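Local coordinates for oxidoreductase, 2OG-Fe oxygenase family protein, putative, expressed (Oryza sativa subsp. japonica, PDB 5XOI) that probably acts as an Fe(II)- and 2-oxoglutarate-dependent dioxygenase of the AlkB family, the chain being its C-terminal oxygenase part with manganese in the metal site, at residues V88-V93 with L120-C125; K94-A99 with G185-F190; F103-A108 with V114-P119. All coordinates share one frame; numbering follows the deposited sequence.

Contact 1: residues V88-V93 with L120-C125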
ATOM      1  N   VAL A  88       2.683  -4.147  15.382  1.00 19.16           N
ATOM      2  CA  VAL A  88       3.977  -3.802  14.801  1.00 29.53           C
ATOM      3  C   VAL A  88       3.795  -3.140  13.439  1.00 27.77           C
ATOM      4  O   VAL A  88       4.553  -2.234  13.071  1.00 23.05           O
ATOM      5  CB  VAL A  88       4.889  -5.041  14.731  1.00 31.43           C
ATOM      6  CG1 VAL A  88       4.326  -6.088  13.779  1.00 31.53           C
ATOM      7  CG2 VAL A  88       6.305  -4.629  14.320  1.00 34.78           C
ATOM      8  N   PHE A  89       2.777  -3.563  12.678  1.00 22.51           N
ATOM      9  CA  PHE A  89       2.497  -2.919  11.395  1.00 20.45           C
ATOM     10  C   PHE A  89       2.112  -1.460  11.604  1.00 19.65           C
ATOM     11  O   PHE A  89       2.628  -0.562  10.925  1.00 18.89           O
ATOM     12  CB  PHE A  89       1.367  -3.651  10.652  1.00 23.08           C
ATOM     13  CG  PHE A  89       1.736  -5.025  10.114  1.00 21.31           C
ATOM     14  CD1 PHE A  89       2.945  -5.627  10.416  1.00 20.30           C
ATOM     15  CD2 PHE A  89       0.845  -5.702   9.295  1.00 18.01           C
ATOM     16  CE1 PHE A  89       3.255  -6.891   9.919  1.00 23.45           C
ATOM     17  CE2 PHE A  89       1.140  -6.964   8.788  1.00 20.64           C
ATOM     18  CZ  PHE A  89       2.349  -7.564   9.106  1.00 19.95           C
ATOM     19  N   SER A  90       1.205  -1.212  12.553  1.00 18.98           N
ATOM     20  CA  SER A  90       0.772   0.152  12.853  1.00 15.70           C
ATOM     21  C   SER A  90       1.937   1.014  13.318  1.00 20.50           C
ATOM     22  O   SER A  90       2.004   2.199  12.982  1.00 19.33           O
ATOM     23  CB  SER A  90      -0.328   0.142  13.920  1.00 26.03           C
ATOM     24  OG  SER A  90      -1.526  -0.432  13.425  1.00 29.93           O
ATOM     25  N   LYS A  91       2.860   0.432  14.091  1.00 17.71           N
ATOM     26  CA  LYS A  91       4.041   1.172  14.549  1.00 21.23           C
ATOM     27  C   LYS A  91       4.888   1.645  13.374  1.00 22.59           C
ATOM     28  O   LYS A  91       5.327   2.805  13.331  1.00 20.33           O
ATOM     29  CB  LYS A  91       4.867   0.289  15.480  1.00 21.22           C
ATOM     30  CG  LYS A  91       6.234   0.851  15.876  1.00 30.76           C
ATOM     31  CD  LYS A  91       7.365  -0.149  15.574  1.00 45.69           C
ATOM     32  CE  LYS A  91       8.744   0.512  15.570  1.00 51.60           C
ATOM     33  NZ  LYS A  91       9.855  -0.478  15.451  1.00 53.62           N
ATOM     34  N   ILE A  92       5.145   0.749  12.417  1.00 21.11           N
ATOM     35  CA  ILE A  92       5.956   1.102  11.258  1.00 16.27           C
ATOM     36  C   ILE A  92       5.270   2.185  10.437  1.00 15.16           C
ATOM     37  O   ILE A  92       5.921   3.111   9.949  1.00 20.42           O
ATOM     38  CB  ILE A  92       6.252  -0.142  10.401  1.00 16.60           C
ATOM     39  CG1 ILE A  92       7.079  -1.162  11.198  1.00 18.51           C
ATOM     40  CG2 ILE A  92       6.995   0.260   9.134  1.00 18.04           C
ATOM     41  CD1 ILE A  92       7.282  -2.492  10.477  1.00 20.19           C
ATOM     42  N   VAL A  93       3.941   2.094  10.291  1.00 14.67           N
ATOM     43  CA  VAL A  93       3.188   3.117   9.563  1.00 15.53           C
ATOM     44  C   VAL A  93       3.383   4.491  10.204  1.00 14.89           C
ATOM     45  O   VAL A  93       3.641   5.491   9.522  1.00 15.43           O
ATOM     46  CB  VAL A  93       1.695   2.738   9.505  1.00 16.38           C
ATOM     47  CG1 VAL A  93       0.858   3.943   9.103  1.00 22.26           C
ATOM     48  CG2 VAL A  93       1.469   1.578   8.512  1.00 15.83           C
ATOM     49  N   LEU A 120      -2.040   9.122  11.011  1.00 18.74           N
ATOM     50  CA  LEU A 120      -2.871   8.005  10.584  1.00 19.67           C
ATOM     51  C   LEU A 120      -2.966   6.985  11.703  1.00 26.56           C
ATOM     52  O   LEU A 120      -1.952   6.605  12.295  1.00 26.69           O
ATOM     53  CB  LEU A 120      -2.321   7.339   9.317  1.00 18.82           C
ATOM     54  CG  LEU A 120      -3.284   6.492   8.496  1.00 21.14           C
ATOM     55  CD1 LEU A 120      -4.350   7.362   7.841  1.00 18.24           C
ATOM     56  CD2 LEU A 120      -2.507   5.661   7.440  1.00 20.01           C
ATOM     57  N   SER A 121      -4.190   6.545  11.979  1.00 21.27           N
ATOM     58  CA  SER A 121      -4.449   5.401  12.844  1.00 19.95           C
ATOM     59  C   SER A 121      -5.173   4.379  11.975  1.00 19.55           C
ATOM     60  O   SER A 121      -6.407   4.285  12.010  1.00 22.80           O
ATOM     61  CB  SER A 121      -5.258   5.809  14.071  1.00 26.48           C
ATOM     62  OG  SER A 121      -4.525   6.756  14.830  1.00 35.68           O
ATOM     63  N   PRO A 122      -4.440   3.616  11.164  1.00 19.73           N
ATOM     64  CA  PRO A 122      -5.101   2.786  10.155  1.00 18.75           C
ATOM     65  C   PRO A 122      -5.930   1.700  10.807  1.00 19.12           C
ATOM     66  O   PRO A 122      -5.497   1.043  11.757  1.00 19.40           O
ATOM     67  CB  PRO A 122      -3.936   2.194   9.350  1.00 16.61           C
ATOM     68  CG  PRO A 122      -2.773   2.221  10.293  1.00 23.13           C
ATOM     69  CD  PRO A 122      -2.976   3.437  11.171  1.00 21.91           C
ATOM     70  N   ASP A 123      -7.150   1.541  10.298  1.00 16.22           N
ATOM     71  CA  ASP A 123      -8.014   0.426  10.663  1.00 20.04           C
ATOM     72  C   ASP A 123      -8.311  -0.436   9.446  1.00 21.82           C
ATOM     73  O   ASP A 123      -9.110  -1.374   9.538  1.00 24.28           O
ATOM     74  CB  ASP A 123      -9.316   0.916  11.306  1.00 27.75           C
ATOM     75  CG  ASP A 123     -10.007   1.997  10.495  1.00 27.22           C
ATOM     76  OD1 ASP A 123      -9.629   2.216   9.326  1.00 22.28           O
ATOM     77  OD2 ASP A 123     -10.945   2.619  11.027  1.00 29.65           O
ATOM     78  N   ILE A 124      -7.672  -0.132   8.314  1.00 20.94           N
ATOM     79  CA  ILE A 124      -7.783  -0.875   7.064  1.00 24.91           C
ATOM     80  C   ILE A 124      -6.369  -1.211   6.622  1.00 24.37           C
ATOM     81  O   ILE A 124      -5.531  -0.313   6.504  1.00 17.73           O
ATOM     82  CB  ILE A 124      -8.495  -0.055   5.969  1.00 20.93           C
ATOM     83  CG1 ILE A 124      -9.921   0.315   6.390  1.00 25.85           C
ATOM     84  CG2 ILE A 124      -8.473  -0.783   4.631  1.00 24.30           C
ATOM     85  CD1 ILE A 124     -10.378   1.651   5.828  1.00 25.52           C
ATOM     86  N   CYS A 125      -6.093  -2.490   6.383  1.00 22.28           N
ATOM     87  CA  CYS A 125      -4.896  -2.882   5.648  1.00 17.46           C
ATOM     88  C   CYS A 125      -5.292  -3.814   4.516  1.00 21.01           C
ATOM     89  O   CYS A 125      -5.787  -4.920   4.756  1.00 22.92           O
ATOM     90  CB  CYS A 125      -3.861  -3.552   6.541  1.00 16.29           C
ATOM     91  SG  CYS A 125      -2.370  -4.064   5.621  1.00 24.72           S
TER
HETATM   92  O   HOH W   1      -3.555   1.146  13.670  1.00 32.16           O
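V93 and P122 meet through single carbons, CG1 of the valine and CG of the proline ring, 4.2 Å apart. The same V93 CG1 also reaches L120 CD2 at 4.1 Å, so one methyl spans two residues of the loop that leads into strand 124-131. Its position follows from the V93 rotamer: with chi1 at 164°, CG1 lies opposite the backbone N and beside the carbonyl carbon, and projects from the helix toward the loop. The valine and the proline ring lie alongside each other, pointing opposite ways, whereas the valine and leucine side chains cross at a slant. L120 holds CG opposite its own backbone N (chi1 -160°), and of its two methyls it is CD2 that takes up the contact.

The ring of P122 presents its CG to two unlike neighbours, since S90 OG lies 4.3 Å from P122 CG at the more open end. That hydroxyl is engaged through solvent: a water sits 2.6 Å from S90 OG and donates to P122 O at 2.7 Å, linking helix and loop where no direct hydrogen bond joins them.

Around this pair, V93 also packs on V156, F158 and F228, which places helix 87-106 against the large sheet of the jelly-roll (double-stranded beta-helix) core. Just beyond P122, D123 and I124 form a classic beta bulge opposite R229, a 2-oxoglutarate-binding residue.

The contact is thus graded in chemistry. Methyl packing of V93 on L120 and P122 makes up the buried side, while at the partly exposed side a water carries the polar link, a join that depends on shape inside and on solvent outside.

Contact 2: residues K94-A99 with G185-F190; sequences KDAIQA and GDVLIF
I189 reaches from strand 187-190 to the helical backbone at A96 and I97, and its side chain can be followed outward one atom at a time. CB stands well back from helix 94-99. From it CG1 leads toward the helix, opposite the carbonyl carbon of its own residue (chi1 -57°), yet still lies 4.8 Å from A96 CB. The chain then runs on extended, chi2 -175°, and this straight run delivers CD1 to the helix surface. There the methyl meets backbone and side chain alike: A96 O is 3.7 Å from I189 CD1, and I97 N 3.8 Å from it, so the tip presses on the peptide group joining the two residues. The side chains of the same pair close in as well, with A96 CB and I97 CG1 each 4.0 Å from I189 CD1; the two isoleucines run nearly perpendicular. The I189 side chain also packs on L16, P154 and V156.

Two residues earlier, on the same face of the strand, V187 directs CG1 to A96 CB at 3.9 Å. The small alanine therefore receives two branched side chains, and the helix and strand segments approach to 9.6 Å between axes, crossing at -68°.

The alternation of the strand divides its neighbours. V187 and I189 face the helix, but L188 and F190 point to the other side of the sheet, where the F190 ring meets that of H199. Helix 87-106 thus covers the outer face of the large sheet, whose other face looks toward the smaller sheet that supplies the manganese-binding histidines H139 and H199.

Contact is made entirely by carbon against carbon or backbone, without a hydrogen bond across it: what joins helix to strand is close fit among buried residues, and A96 O accepts a hydrogen bond from S100 OG.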
ATOM      1  N   LYS A  94       3.244   4.558  11.521  1.00 14.60           N
ATOM      2  CA  LYS A  94       3.388   5.837  12.212  1.00 19.51           C
ATOM      3  C   LYS A  94       4.815   6.361  12.125  1.00 20.33           C
ATOM      4  O   LYS A  94       5.029   7.579  12.017  1.00 20.15           O
ATOM      5  CB  LYS A  94       2.947   5.684  13.668  1.00 22.17           C
ATOM      6  CG  LYS A  94       1.437   5.658  13.828  1.00 26.35           C
ATOM      7  CD  LYS A  94       1.030   5.167  15.203  1.00 28.43           C
ATOM      8  CE  LYS A  94      -0.395   4.623  15.209  1.00 35.69           C
ATOM      9  NZ  LYS A  94      -1.389   5.694  14.944  1.00 40.43           N
ATOM     10  N   ASP A  95       5.805   5.464  12.186  1.00 17.34           N
ATOM     11  CA  ASP A  95       7.198   5.871  11.996  1.00 18.43           C
ATOM     12  C   ASP A  95       7.419   6.443  10.598  1.00 20.44           C
ATOM     13  O   ASP A  95       8.157   7.425  10.426  1.00 17.71           O
ATOM     14  CB  ASP A  95       8.137   4.677  12.217  1.00 18.25           C
ATOM     15  CG  ASP A  95       8.264   4.280  13.683  1.00 27.23           C
ATOM     16  OD1 ASP A  95       7.804   5.027  14.567  1.00 26.48           O
ATOM     17  OD2 ASP A  95       8.831   3.201  13.945  1.00 29.44           O
ATOM     18  N   ALA A  96       6.803   5.826   9.584  1.00 16.83           N
ATOM     19  CA  ALA A  96       6.951   6.309   8.214  1.00 18.51           C
ATOM     20  C   ALA A  96       6.373   7.708   8.057  1.00 17.09           C
ATOM     21  O   ALA A  96       6.967   8.565   7.390  1.00 18.46           O
ATOM     22  CB  ALA A  96       6.276   5.336   7.244  1.00 18.74           C
ATOM     23  N   ILE A  97       5.211   7.954   8.664  1.00 15.65           N
ATOM     24  CA  ILE A  97       4.621   9.287   8.647  1.00 17.18           C
ATOM     25  C   ILE A  97       5.523  10.272   9.375  1.00 16.07           C
ATOM     26  O   ILE A  97       5.787  11.374   8.884  1.00 20.92           O
ATOM     27  CB  ILE A  97       3.209   9.248   9.253  1.00 15.92           C
ATOM     28  CG1 ILE A  97       2.297   8.397   8.362  1.00 16.74           C
ATOM     29  CG2 ILE A  97       2.640  10.650   9.369  1.00 20.44           C
ATOM     30  CD1 ILE A  97       0.960   8.120   8.988  1.00 16.80           C
ATOM     31  N   GLN A  98       6.004   9.890  10.558  1.00 15.23           N
ATOM     32  CA  GLN A  98       6.904  10.767  11.302  1.00 17.04           C
ATOM     33  C   GLN A  98       8.151  11.095  10.487  1.00 19.60           C
ATOM     34  O   GLN A  98       8.584  12.253  10.427  1.00 17.99           O
ATOM     35  CB  GLN A  98       7.290  10.111  12.630  1.00 23.80           C
ATOM     36  CG  GLN A  98       6.298  10.331  13.756  1.00 31.91           C
ATOM     37  CD  GLN A  98       6.882   9.978  15.120  1.00 46.34           C
ATOM     38  OE1 GLN A  98       7.821   9.184  15.221  1.00 49.92           O
ATOM     39  NE2 GLN A  98       6.340  10.587  16.174  1.00 52.38           N
ATOM     40  N   ALA A  99       8.743  10.087   9.844  1.00 16.16           N
ATOM     41  CA  ALA A  99       9.928  10.338   9.034  1.00 16.44           C
ATOM     42  C   ALA A  99       9.603  11.232   7.849  1.00 17.22           C
ATOM     43  O   ALA A  99      10.382  12.132   7.507  1.00 16.89           O
ATOM     44  CB  ALA A  99      10.538   9.015   8.556  1.00 18.55           C
ATOM     45  N   GLY A 185      11.086  -3.201   0.389  1.00 14.83           N
ATOM     46  CA  GLY A 185      11.396  -2.359   1.519  1.00 17.26           C
ATOM     47  C   GLY A 185      10.926  -0.927   1.397  1.00 18.97           C
ATOM     48  O   GLY A 185      10.908  -0.211   2.407  1.00 19.48           O
ATOM     49  N   ASP A 186      10.550  -0.481   0.200  1.00 14.94           N
ATOM     50  CA  ASP A 186      10.088   0.895   0.035  1.00 16.25           C
ATOM     51  C   ASP A 186       8.739   1.101   0.718  1.00 19.04           C
ATOM     52  O   ASP A 186       7.886   0.206   0.759  1.00 17.75           O
ATOM     53  CB  ASP A 186       9.954   1.269  -1.438  1.00 12.54           C
ATOM     54  CG  ASP A 186      11.301   1.405  -2.159  1.00 13.97           C
ATOM     55  OD1 ASP A 186      12.369   1.317  -1.512  1.00 17.14           O
ATOM     56  OD2 ASP A 186      11.272   1.602  -3.399  1.00 16.98           O
ATOM     57  N   VAL A 187       8.546   2.298   1.264  1.00 13.75           N
ATOM     58  CA  VAL A 187       7.249   2.716   1.787  1.00 13.58           C
ATOM     59  C   VAL A 187       6.852   3.984   1.056  1.00 18.25           C
ATOM     60  O   VAL A 187       7.644   4.923   0.966  1.00 16.79           O
ATOM     61  CB  VAL A 187       7.271   2.951   3.309  1.00 13.35           C
ATOM     62  CG1 VAL A 187       5.940   3.572   3.770  1.00 16.84           C
ATOM     63  CG2 VAL A 187       7.506   1.644   4.029  1.00 12.98           C
ATOM     64  N   LEU A 188       5.647   3.991   0.500  1.00 15.45           N
ATOM     65  CA  LEU A 188       5.114   5.140  -0.222  1.00 14.60           C
ATOM     66  C   LEU A 188       3.945   5.705   0.571  1.00 14.83           C
ATOM     67  O   LEU A 188       3.110   4.944   1.067  1.00 14.23           O
ATOM     68  CB  LEU A 188       4.643   4.729  -1.622  1.00 13.92           C
ATOM     69  CG  LEU A 188       3.929   5.813  -2.420  1.00 15.78           C
ATOM     70  CD1 LEU A 188       4.919   6.896  -2.830  1.00 15.69           C
ATOM     71  CD2 LEU A 188       3.268   5.205  -3.655  1.00 20.22           C
ATOM     72  N   ILE A 189       3.889   7.030   0.707  1.00 14.00           N
ATOM     73  CA  ILE A 189       2.790   7.702   1.396  1.00 14.38           C
ATOM     74  C   ILE A 189       2.192   8.725   0.446  1.00 13.27           C
ATOM     75  O   ILE A 189       2.928   9.510  -0.149  1.00 18.14           O
ATOM     76  CB  ILE A 189       3.258   8.390   2.694  1.00 13.13           C
ATOM     77  CG1 ILE A 189       3.926   7.379   3.625  1.00 14.86           C
ATOM     78  CG2 ILE A 189       2.057   9.043   3.394  1.00 13.39           C
ATOM     79  CD1 ILE A 189       4.305   7.939   4.970  1.00 19.07           C
ATOM     80  N   PHE A 190       0.865   8.715   0.288  1.00 15.24           N
ATOM     81  CA  PHE A 190       0.195   9.827  -0.378  1.00 14.99           C
ATOM     82  C   PHE A 190      -0.984  10.315   0.461  1.00 15.19           C
ATOM     83  O   PHE A 190      -1.884   9.541   0.806  1.00 16.04           O
ATOM     84  CB  PHE A 190      -0.222   9.507  -1.836  1.00 14.25           C
ATOM     85  CG  PHE A 190      -0.935   8.176  -2.073  1.00 17.71           C
ATOM     86  CD1 PHE A 190      -0.221   6.986  -2.207  1.00 18.24           C
ATOM     87  CD2 PHE A 190      -2.307   8.149  -2.314  1.00 17.63           C
ATOM     88  CE1 PHE A 190      -0.871   5.783  -2.494  1.00 16.24           C
ATOM     89  CE2 PHE A 190      -2.963   6.956  -2.603  1.00 12.65           C
ATOM     90  CZ  PHE A 190      -2.248   5.767  -2.683  1.00 15.31           C
TER

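Contact 3: residues F103-A108 with V114-P119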
ATOM      1  N   PHE A 103      11.127  14.982   6.956  1.00 16.02           N
ATOM      2  CA  PHE A 103      11.649  15.305   5.634  1.00 16.31           C
ATOM      3  C   PHE A 103      10.973  16.551   5.069  1.00 18.80           C
ATOM      4  O   PHE A 103      11.643  17.464   4.580  1.00 20.08           O
ATOM      5  CB  PHE A 103      11.447  14.086   4.728  1.00 15.39           C
ATOM      6  CG  PHE A 103      11.687  14.335   3.273  1.00 18.82           C
ATOM      7  CD1 PHE A 103      12.961  14.586   2.801  1.00 18.93           C
ATOM      8  CD2 PHE A 103      10.645  14.240   2.363  1.00 22.10           C
ATOM      9  CE1 PHE A 103      13.195  14.781   1.447  1.00 22.05           C
ATOM     10  CE2 PHE A 103      10.863  14.440   1.008  1.00 22.34           C
ATOM     11  CZ  PHE A 103      12.147  14.711   0.548  1.00 21.64           C
ATOM     12  N   LEU A 104       9.634  16.598   5.119  1.00 18.18           N
ATOM     13  CA  LEU A 104       8.910  17.753   4.592  1.00 16.79           C
ATOM     14  C   LEU A 104       9.227  19.024   5.372  1.00 16.90           C
ATOM     15  O   LEU A 104       9.252  20.116   4.791  1.00 19.02           O
ATOM     16  CB  LEU A 104       7.400  17.486   4.613  1.00 19.77           C
ATOM     17  CG  LEU A 104       6.877  16.351   3.707  1.00 15.49           C
ATOM     18  CD1 LEU A 104       5.465  15.988   4.088  1.00 17.69           C
ATOM     19  CD2 LEU A 104       6.912  16.760   2.245  1.00 17.11           C
ATOM     20  N   ARG A 105       9.459  18.902   6.683  1.00 17.14           N
ATOM     21  CA  ARG A 105       9.917  20.046   7.472  1.00 19.46           C
ATOM     22  C   ARG A 105      11.242  20.582   6.945  1.00 20.82           C
ATOM     23  O   ARG A 105      11.436  21.798   6.818  1.00 20.61           O
ATOM     24  CB  ARG A 105      10.085  19.637   8.940  1.00 24.21           C
ATOM     25  CG  ARG A 105       8.886  19.840   9.819  1.00 38.29           C
ATOM     26  CD  ARG A 105       9.239  19.566  11.282  1.00 40.17           C
ATOM     27  NE  ARG A 105       9.411  18.149  11.581  1.00 44.12           N
ATOM     28  CZ  ARG A 105       8.424  17.307  11.876  1.00 30.93           C
ATOM     29  NH1 ARG A 105       7.155  17.715  11.905  1.00 32.11           N
ATOM     30  NH2 ARG A 105       8.706  16.046  12.132  1.00 31.16           N
ATOM     31  N   GLN A 106      12.181  19.684   6.656  1.00 19.61           N
ATOM     32  CA  GLN A 106      13.500  20.150   6.249  1.00 22.10           C
ATOM     33  C   GLN A 106      13.496  20.698   4.828  1.00 23.65           C
ATOM     34  O   GLN A 106      14.280  21.596   4.515  1.00 26.37           O
ATOM     35  CB  GLN A 106      14.520  19.021   6.406  1.00 24.65           C
ATOM     36  CG  GLN A 106      14.838  18.712   7.874  1.00 31.10           C
ATOM     37  CD  GLN A 106      15.887  17.635   8.029  1.00 37.09           C
ATOM     38  OE1 GLN A 106      16.766  17.486   7.181  1.00 39.22           O
ATOM     39  NE2 GLN A 106      15.796  16.869   9.111  1.00 39.64           N
ATOM     40  N   LYS A 107      12.615  20.212   3.969  1.00 21.68           N
ATOM     41  CA  LYS A 107      12.565  20.691   2.598  1.00 25.31           C
ATOM     42  C   LYS A 107      11.744  21.964   2.441  1.00 25.46           C
ATOM     43  O   LYS A 107      11.622  22.471   1.320  1.00 26.97           O
ATOM     44  CB  LYS A 107      12.010  19.592   1.687  1.00 30.87           C
ATOM     45  CG  LYS A 107      12.941  18.373   1.578  1.00 42.03           C
ATOM     46  CD  LYS A 107      14.262  18.740   0.894  1.00 49.13           C
ATOM     47  CE  LYS A 107      15.472  18.300   1.722  1.00 49.29           C
ATOM     48  NZ  LYS A 107      16.750  18.939   1.274  1.00 51.62           N
ATOM     49  N   ALA A 108      11.211  22.511   3.537  1.00 23.02           N
ATOM     50  CA  ALA A 108      10.182  23.541   3.430  1.00 23.92           C
ATOM     51  C   ALA A 108      10.697  24.826   2.792  1.00 43.02           C
ATOM     52  O   ALA A 108       9.981  25.447   2.000  1.00 50.82           O
ATOM     53  CB  ALA A 108       9.616  23.856   4.812  1.00 27.73           C
ATOM     54  N   VAL A 114       4.698  25.339   4.669  1.00 19.47           N
ATOM     55  CA  VAL A 114       5.282  24.101   5.178  1.00 18.94           C
ATOM     56  C   VAL A 114       4.300  22.960   4.950  1.00 20.26           C
ATOM     57  O   VAL A 114       3.129  23.048   5.344  1.00 24.30           O
ATOM     58  CB  VAL A 114       5.615  24.242   6.673  1.00 19.65           C
ATOM     59  CG1 VAL A 114       6.212  22.951   7.224  1.00 19.70           C
ATOM     60  CG2 VAL A 114       6.537  25.431   6.909  1.00 19.99           C
ATOM     61  N   GLU A 115       4.770  21.878   4.334  1.00 18.02           N
ATOM     62  CA  GLU A 115       3.922  20.712   4.126  1.00 18.38           C
ATOM     63  C   GLU A 115       3.983  19.781   5.330  1.00 20.98           C
ATOM     64  O   GLU A 115       5.004  19.674   6.013  1.00 18.03           O
ATOM     65  CB  GLU A 115       4.332  19.944   2.871  1.00 23.71           C
ATOM     66  CG  GLU A 115       3.884  20.562   1.566  1.00 30.94           C
ATOM     67  CD  GLU A 115       4.203  19.666   0.379  1.00 25.56           C
ATOM     68  OE1 GLU A 115       4.008  18.433   0.490  1.00 24.60           O
ATOM     69  OE2 GLU A 115       4.660  20.185  -0.658  1.00 29.54           O
ATOM     70  N   GLU A 116       2.876  19.096   5.572  1.00 17.90           N
ATOM     71  CA  GLU A 116       2.771  18.191   6.706  1.00 16.77           C
ATOM     72  C   GLU A 116       1.664  17.190   6.425  1.00 19.51           C
ATOM     73  O   GLU A 116       0.537  17.586   6.119  1.00 19.99           O
ATOM     74  CB  GLU A 116       2.473  18.963   7.990  1.00 23.55           C
ATOM     75  CG  GLU A 116       2.738  18.177   9.254  1.00 21.58           C
ATOM     76  CD  GLU A 116       2.587  19.043  10.500  1.00 28.56           C
ATOM     77  OE1 GLU A 116       1.879  20.067  10.444  1.00 22.52           O
ATOM     78  OE2 GLU A 116       3.206  18.713  11.528  1.00 41.95           O
ATOM     79  N   LEU A 117       1.986  15.908   6.532  1.00 16.48           N
ATOM     80  CA  LEU A 117       0.972  14.874   6.358  1.00 17.67           C
ATOM     81  C   LEU A 117       0.178  14.692   7.649  1.00 20.26           C
ATOM     82  O   LEU A 117       0.761  14.680   8.735  1.00 22.01           O
ATOM     83  CB  LEU A 117       1.636  13.560   5.984  1.00 16.50           C
ATOM     84  CG  LEU A 117       2.178  13.474   4.560  1.00 18.76           C
ATOM     85  CD1 LEU A 117       3.314  12.467   4.520  1.00 22.72           C
ATOM     86  CD2 LEU A 117       1.068  13.101   3.581  1.00 22.11           C
ATOM     87  N   PRO A 118      -1.141  14.538   7.566  1.00 19.83           N
ATOM     88  CA  PRO A 118      -1.936  14.268   8.770  1.00 24.54           C
ATOM     89  C   PRO A 118      -1.552  12.930   9.378  1.00 22.48           C
ATOM     90  O   PRO A 118      -1.048  12.036   8.677  1.00 19.26           O
ATOM     91  CB  PRO A 118      -3.382  14.244   8.246  1.00 28.89           C
ATOM     92  CG  PRO A 118      -3.332  14.902   6.899  1.00 26.59           C
ATOM     93  CD  PRO A 118      -1.969  14.600   6.350  1.00 22.27           C
ATOM     94  N   PRO A 119      -1.778  12.743  10.674  1.00 21.08           N
ATOM     95  CA  PRO A 119      -1.477  11.447  11.289  1.00 24.28           C
ATOM     96  C   PRO A 119      -2.425  10.373  10.777  1.00 22.85           C
ATOM     97  O   PRO A 119      -3.469  10.650  10.182  1.00 24.55           O
ATOM     98  CB  PRO A 119      -1.686  11.702  12.785  1.00 27.67           C
ATOM     99  CG  PRO A 119      -2.703  12.792  12.812  1.00 31.15           C
ATOM    100  CD  PRO A 119      -2.394  13.678  11.631  1.00 29.39           C
TER
HETATM  101  O   HOH W   2       7.463  21.563   3.210  1.00 23.82           O
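L104, near the C-terminal end of helix 87-106, and A108, four residues further on, pack against V114, E115 and L117 in the extended loop that runs back alongside the helix toward strand 124-131 of the jelly-roll fold.

Two pairs are apolar. L104 has its CG opposite the carbonyl carbon, chi1 -65°, which aims the forked end at the loop; CD1 meets L117 CD1 at 4.1 Å, the leucine side chains set almost square to each other. At the outer end A108 CB touches V114 CG2 at 4.0 Å.

Between L104 and E115 it is carbon that meets oxygen. The second methyl, L104 CD2, lies over the E115 side chain, 3.8 Å from its OE1, and closer to the helix L104 CB rests 3.5 Å from E115 O. Replacing L104 by an alanine would remove both methyls and is likely to leave a gap beside L117 CD1 and the E115 stem.

Charged groups contribute less directly. R105 points away at its root, but a bend at chi3 brings NH1 back to 4.1 Å from E116 OE2. This is beyond a salt bridge, although the carboxylate oxygen sits at the guanidinium edge, near its plane; the two flat groups are turned 85° apart. The salt-bridge partner of R105 is E102, one helical turn earlier by sequence. E115, despite its place beside L104, spends its carboxylate on Y8 OH and the backbone N of G12, so that its stem lies against the leucine while its head is tied to the edge hairpin 6-16.

Backbone polarity is handled by solvent and by the helix itself. L117 N is bound by N101 OD1, and a single water donates to L104 O at 2.8 Å while accepting from E115 N at 2.9 Å.

How the contacts relate
All three contacts use successive parts of helix 87-106. Contact 2 is the core one: every touching residue is buried and no hydrogen bond crosses it, methyls packing on side chains and backbone. Contact 1 is intermediate, with buried methyls on one side and a water bridge on the other; contact 3 lies farthest out, mixing leucine packing with opposite charges too far apart for a salt bridge. Contacts 1 and 3 hold the helix to adjoining lengths of a single returning chain, 114-125. Contact 2 touches both: K94 NZ probably bonds L120 O, 2.9 Å away, and I189 CG2 packs 3.8 Å from L117 CD1, so helix and returning loop both pack on the large sheet and touch each other.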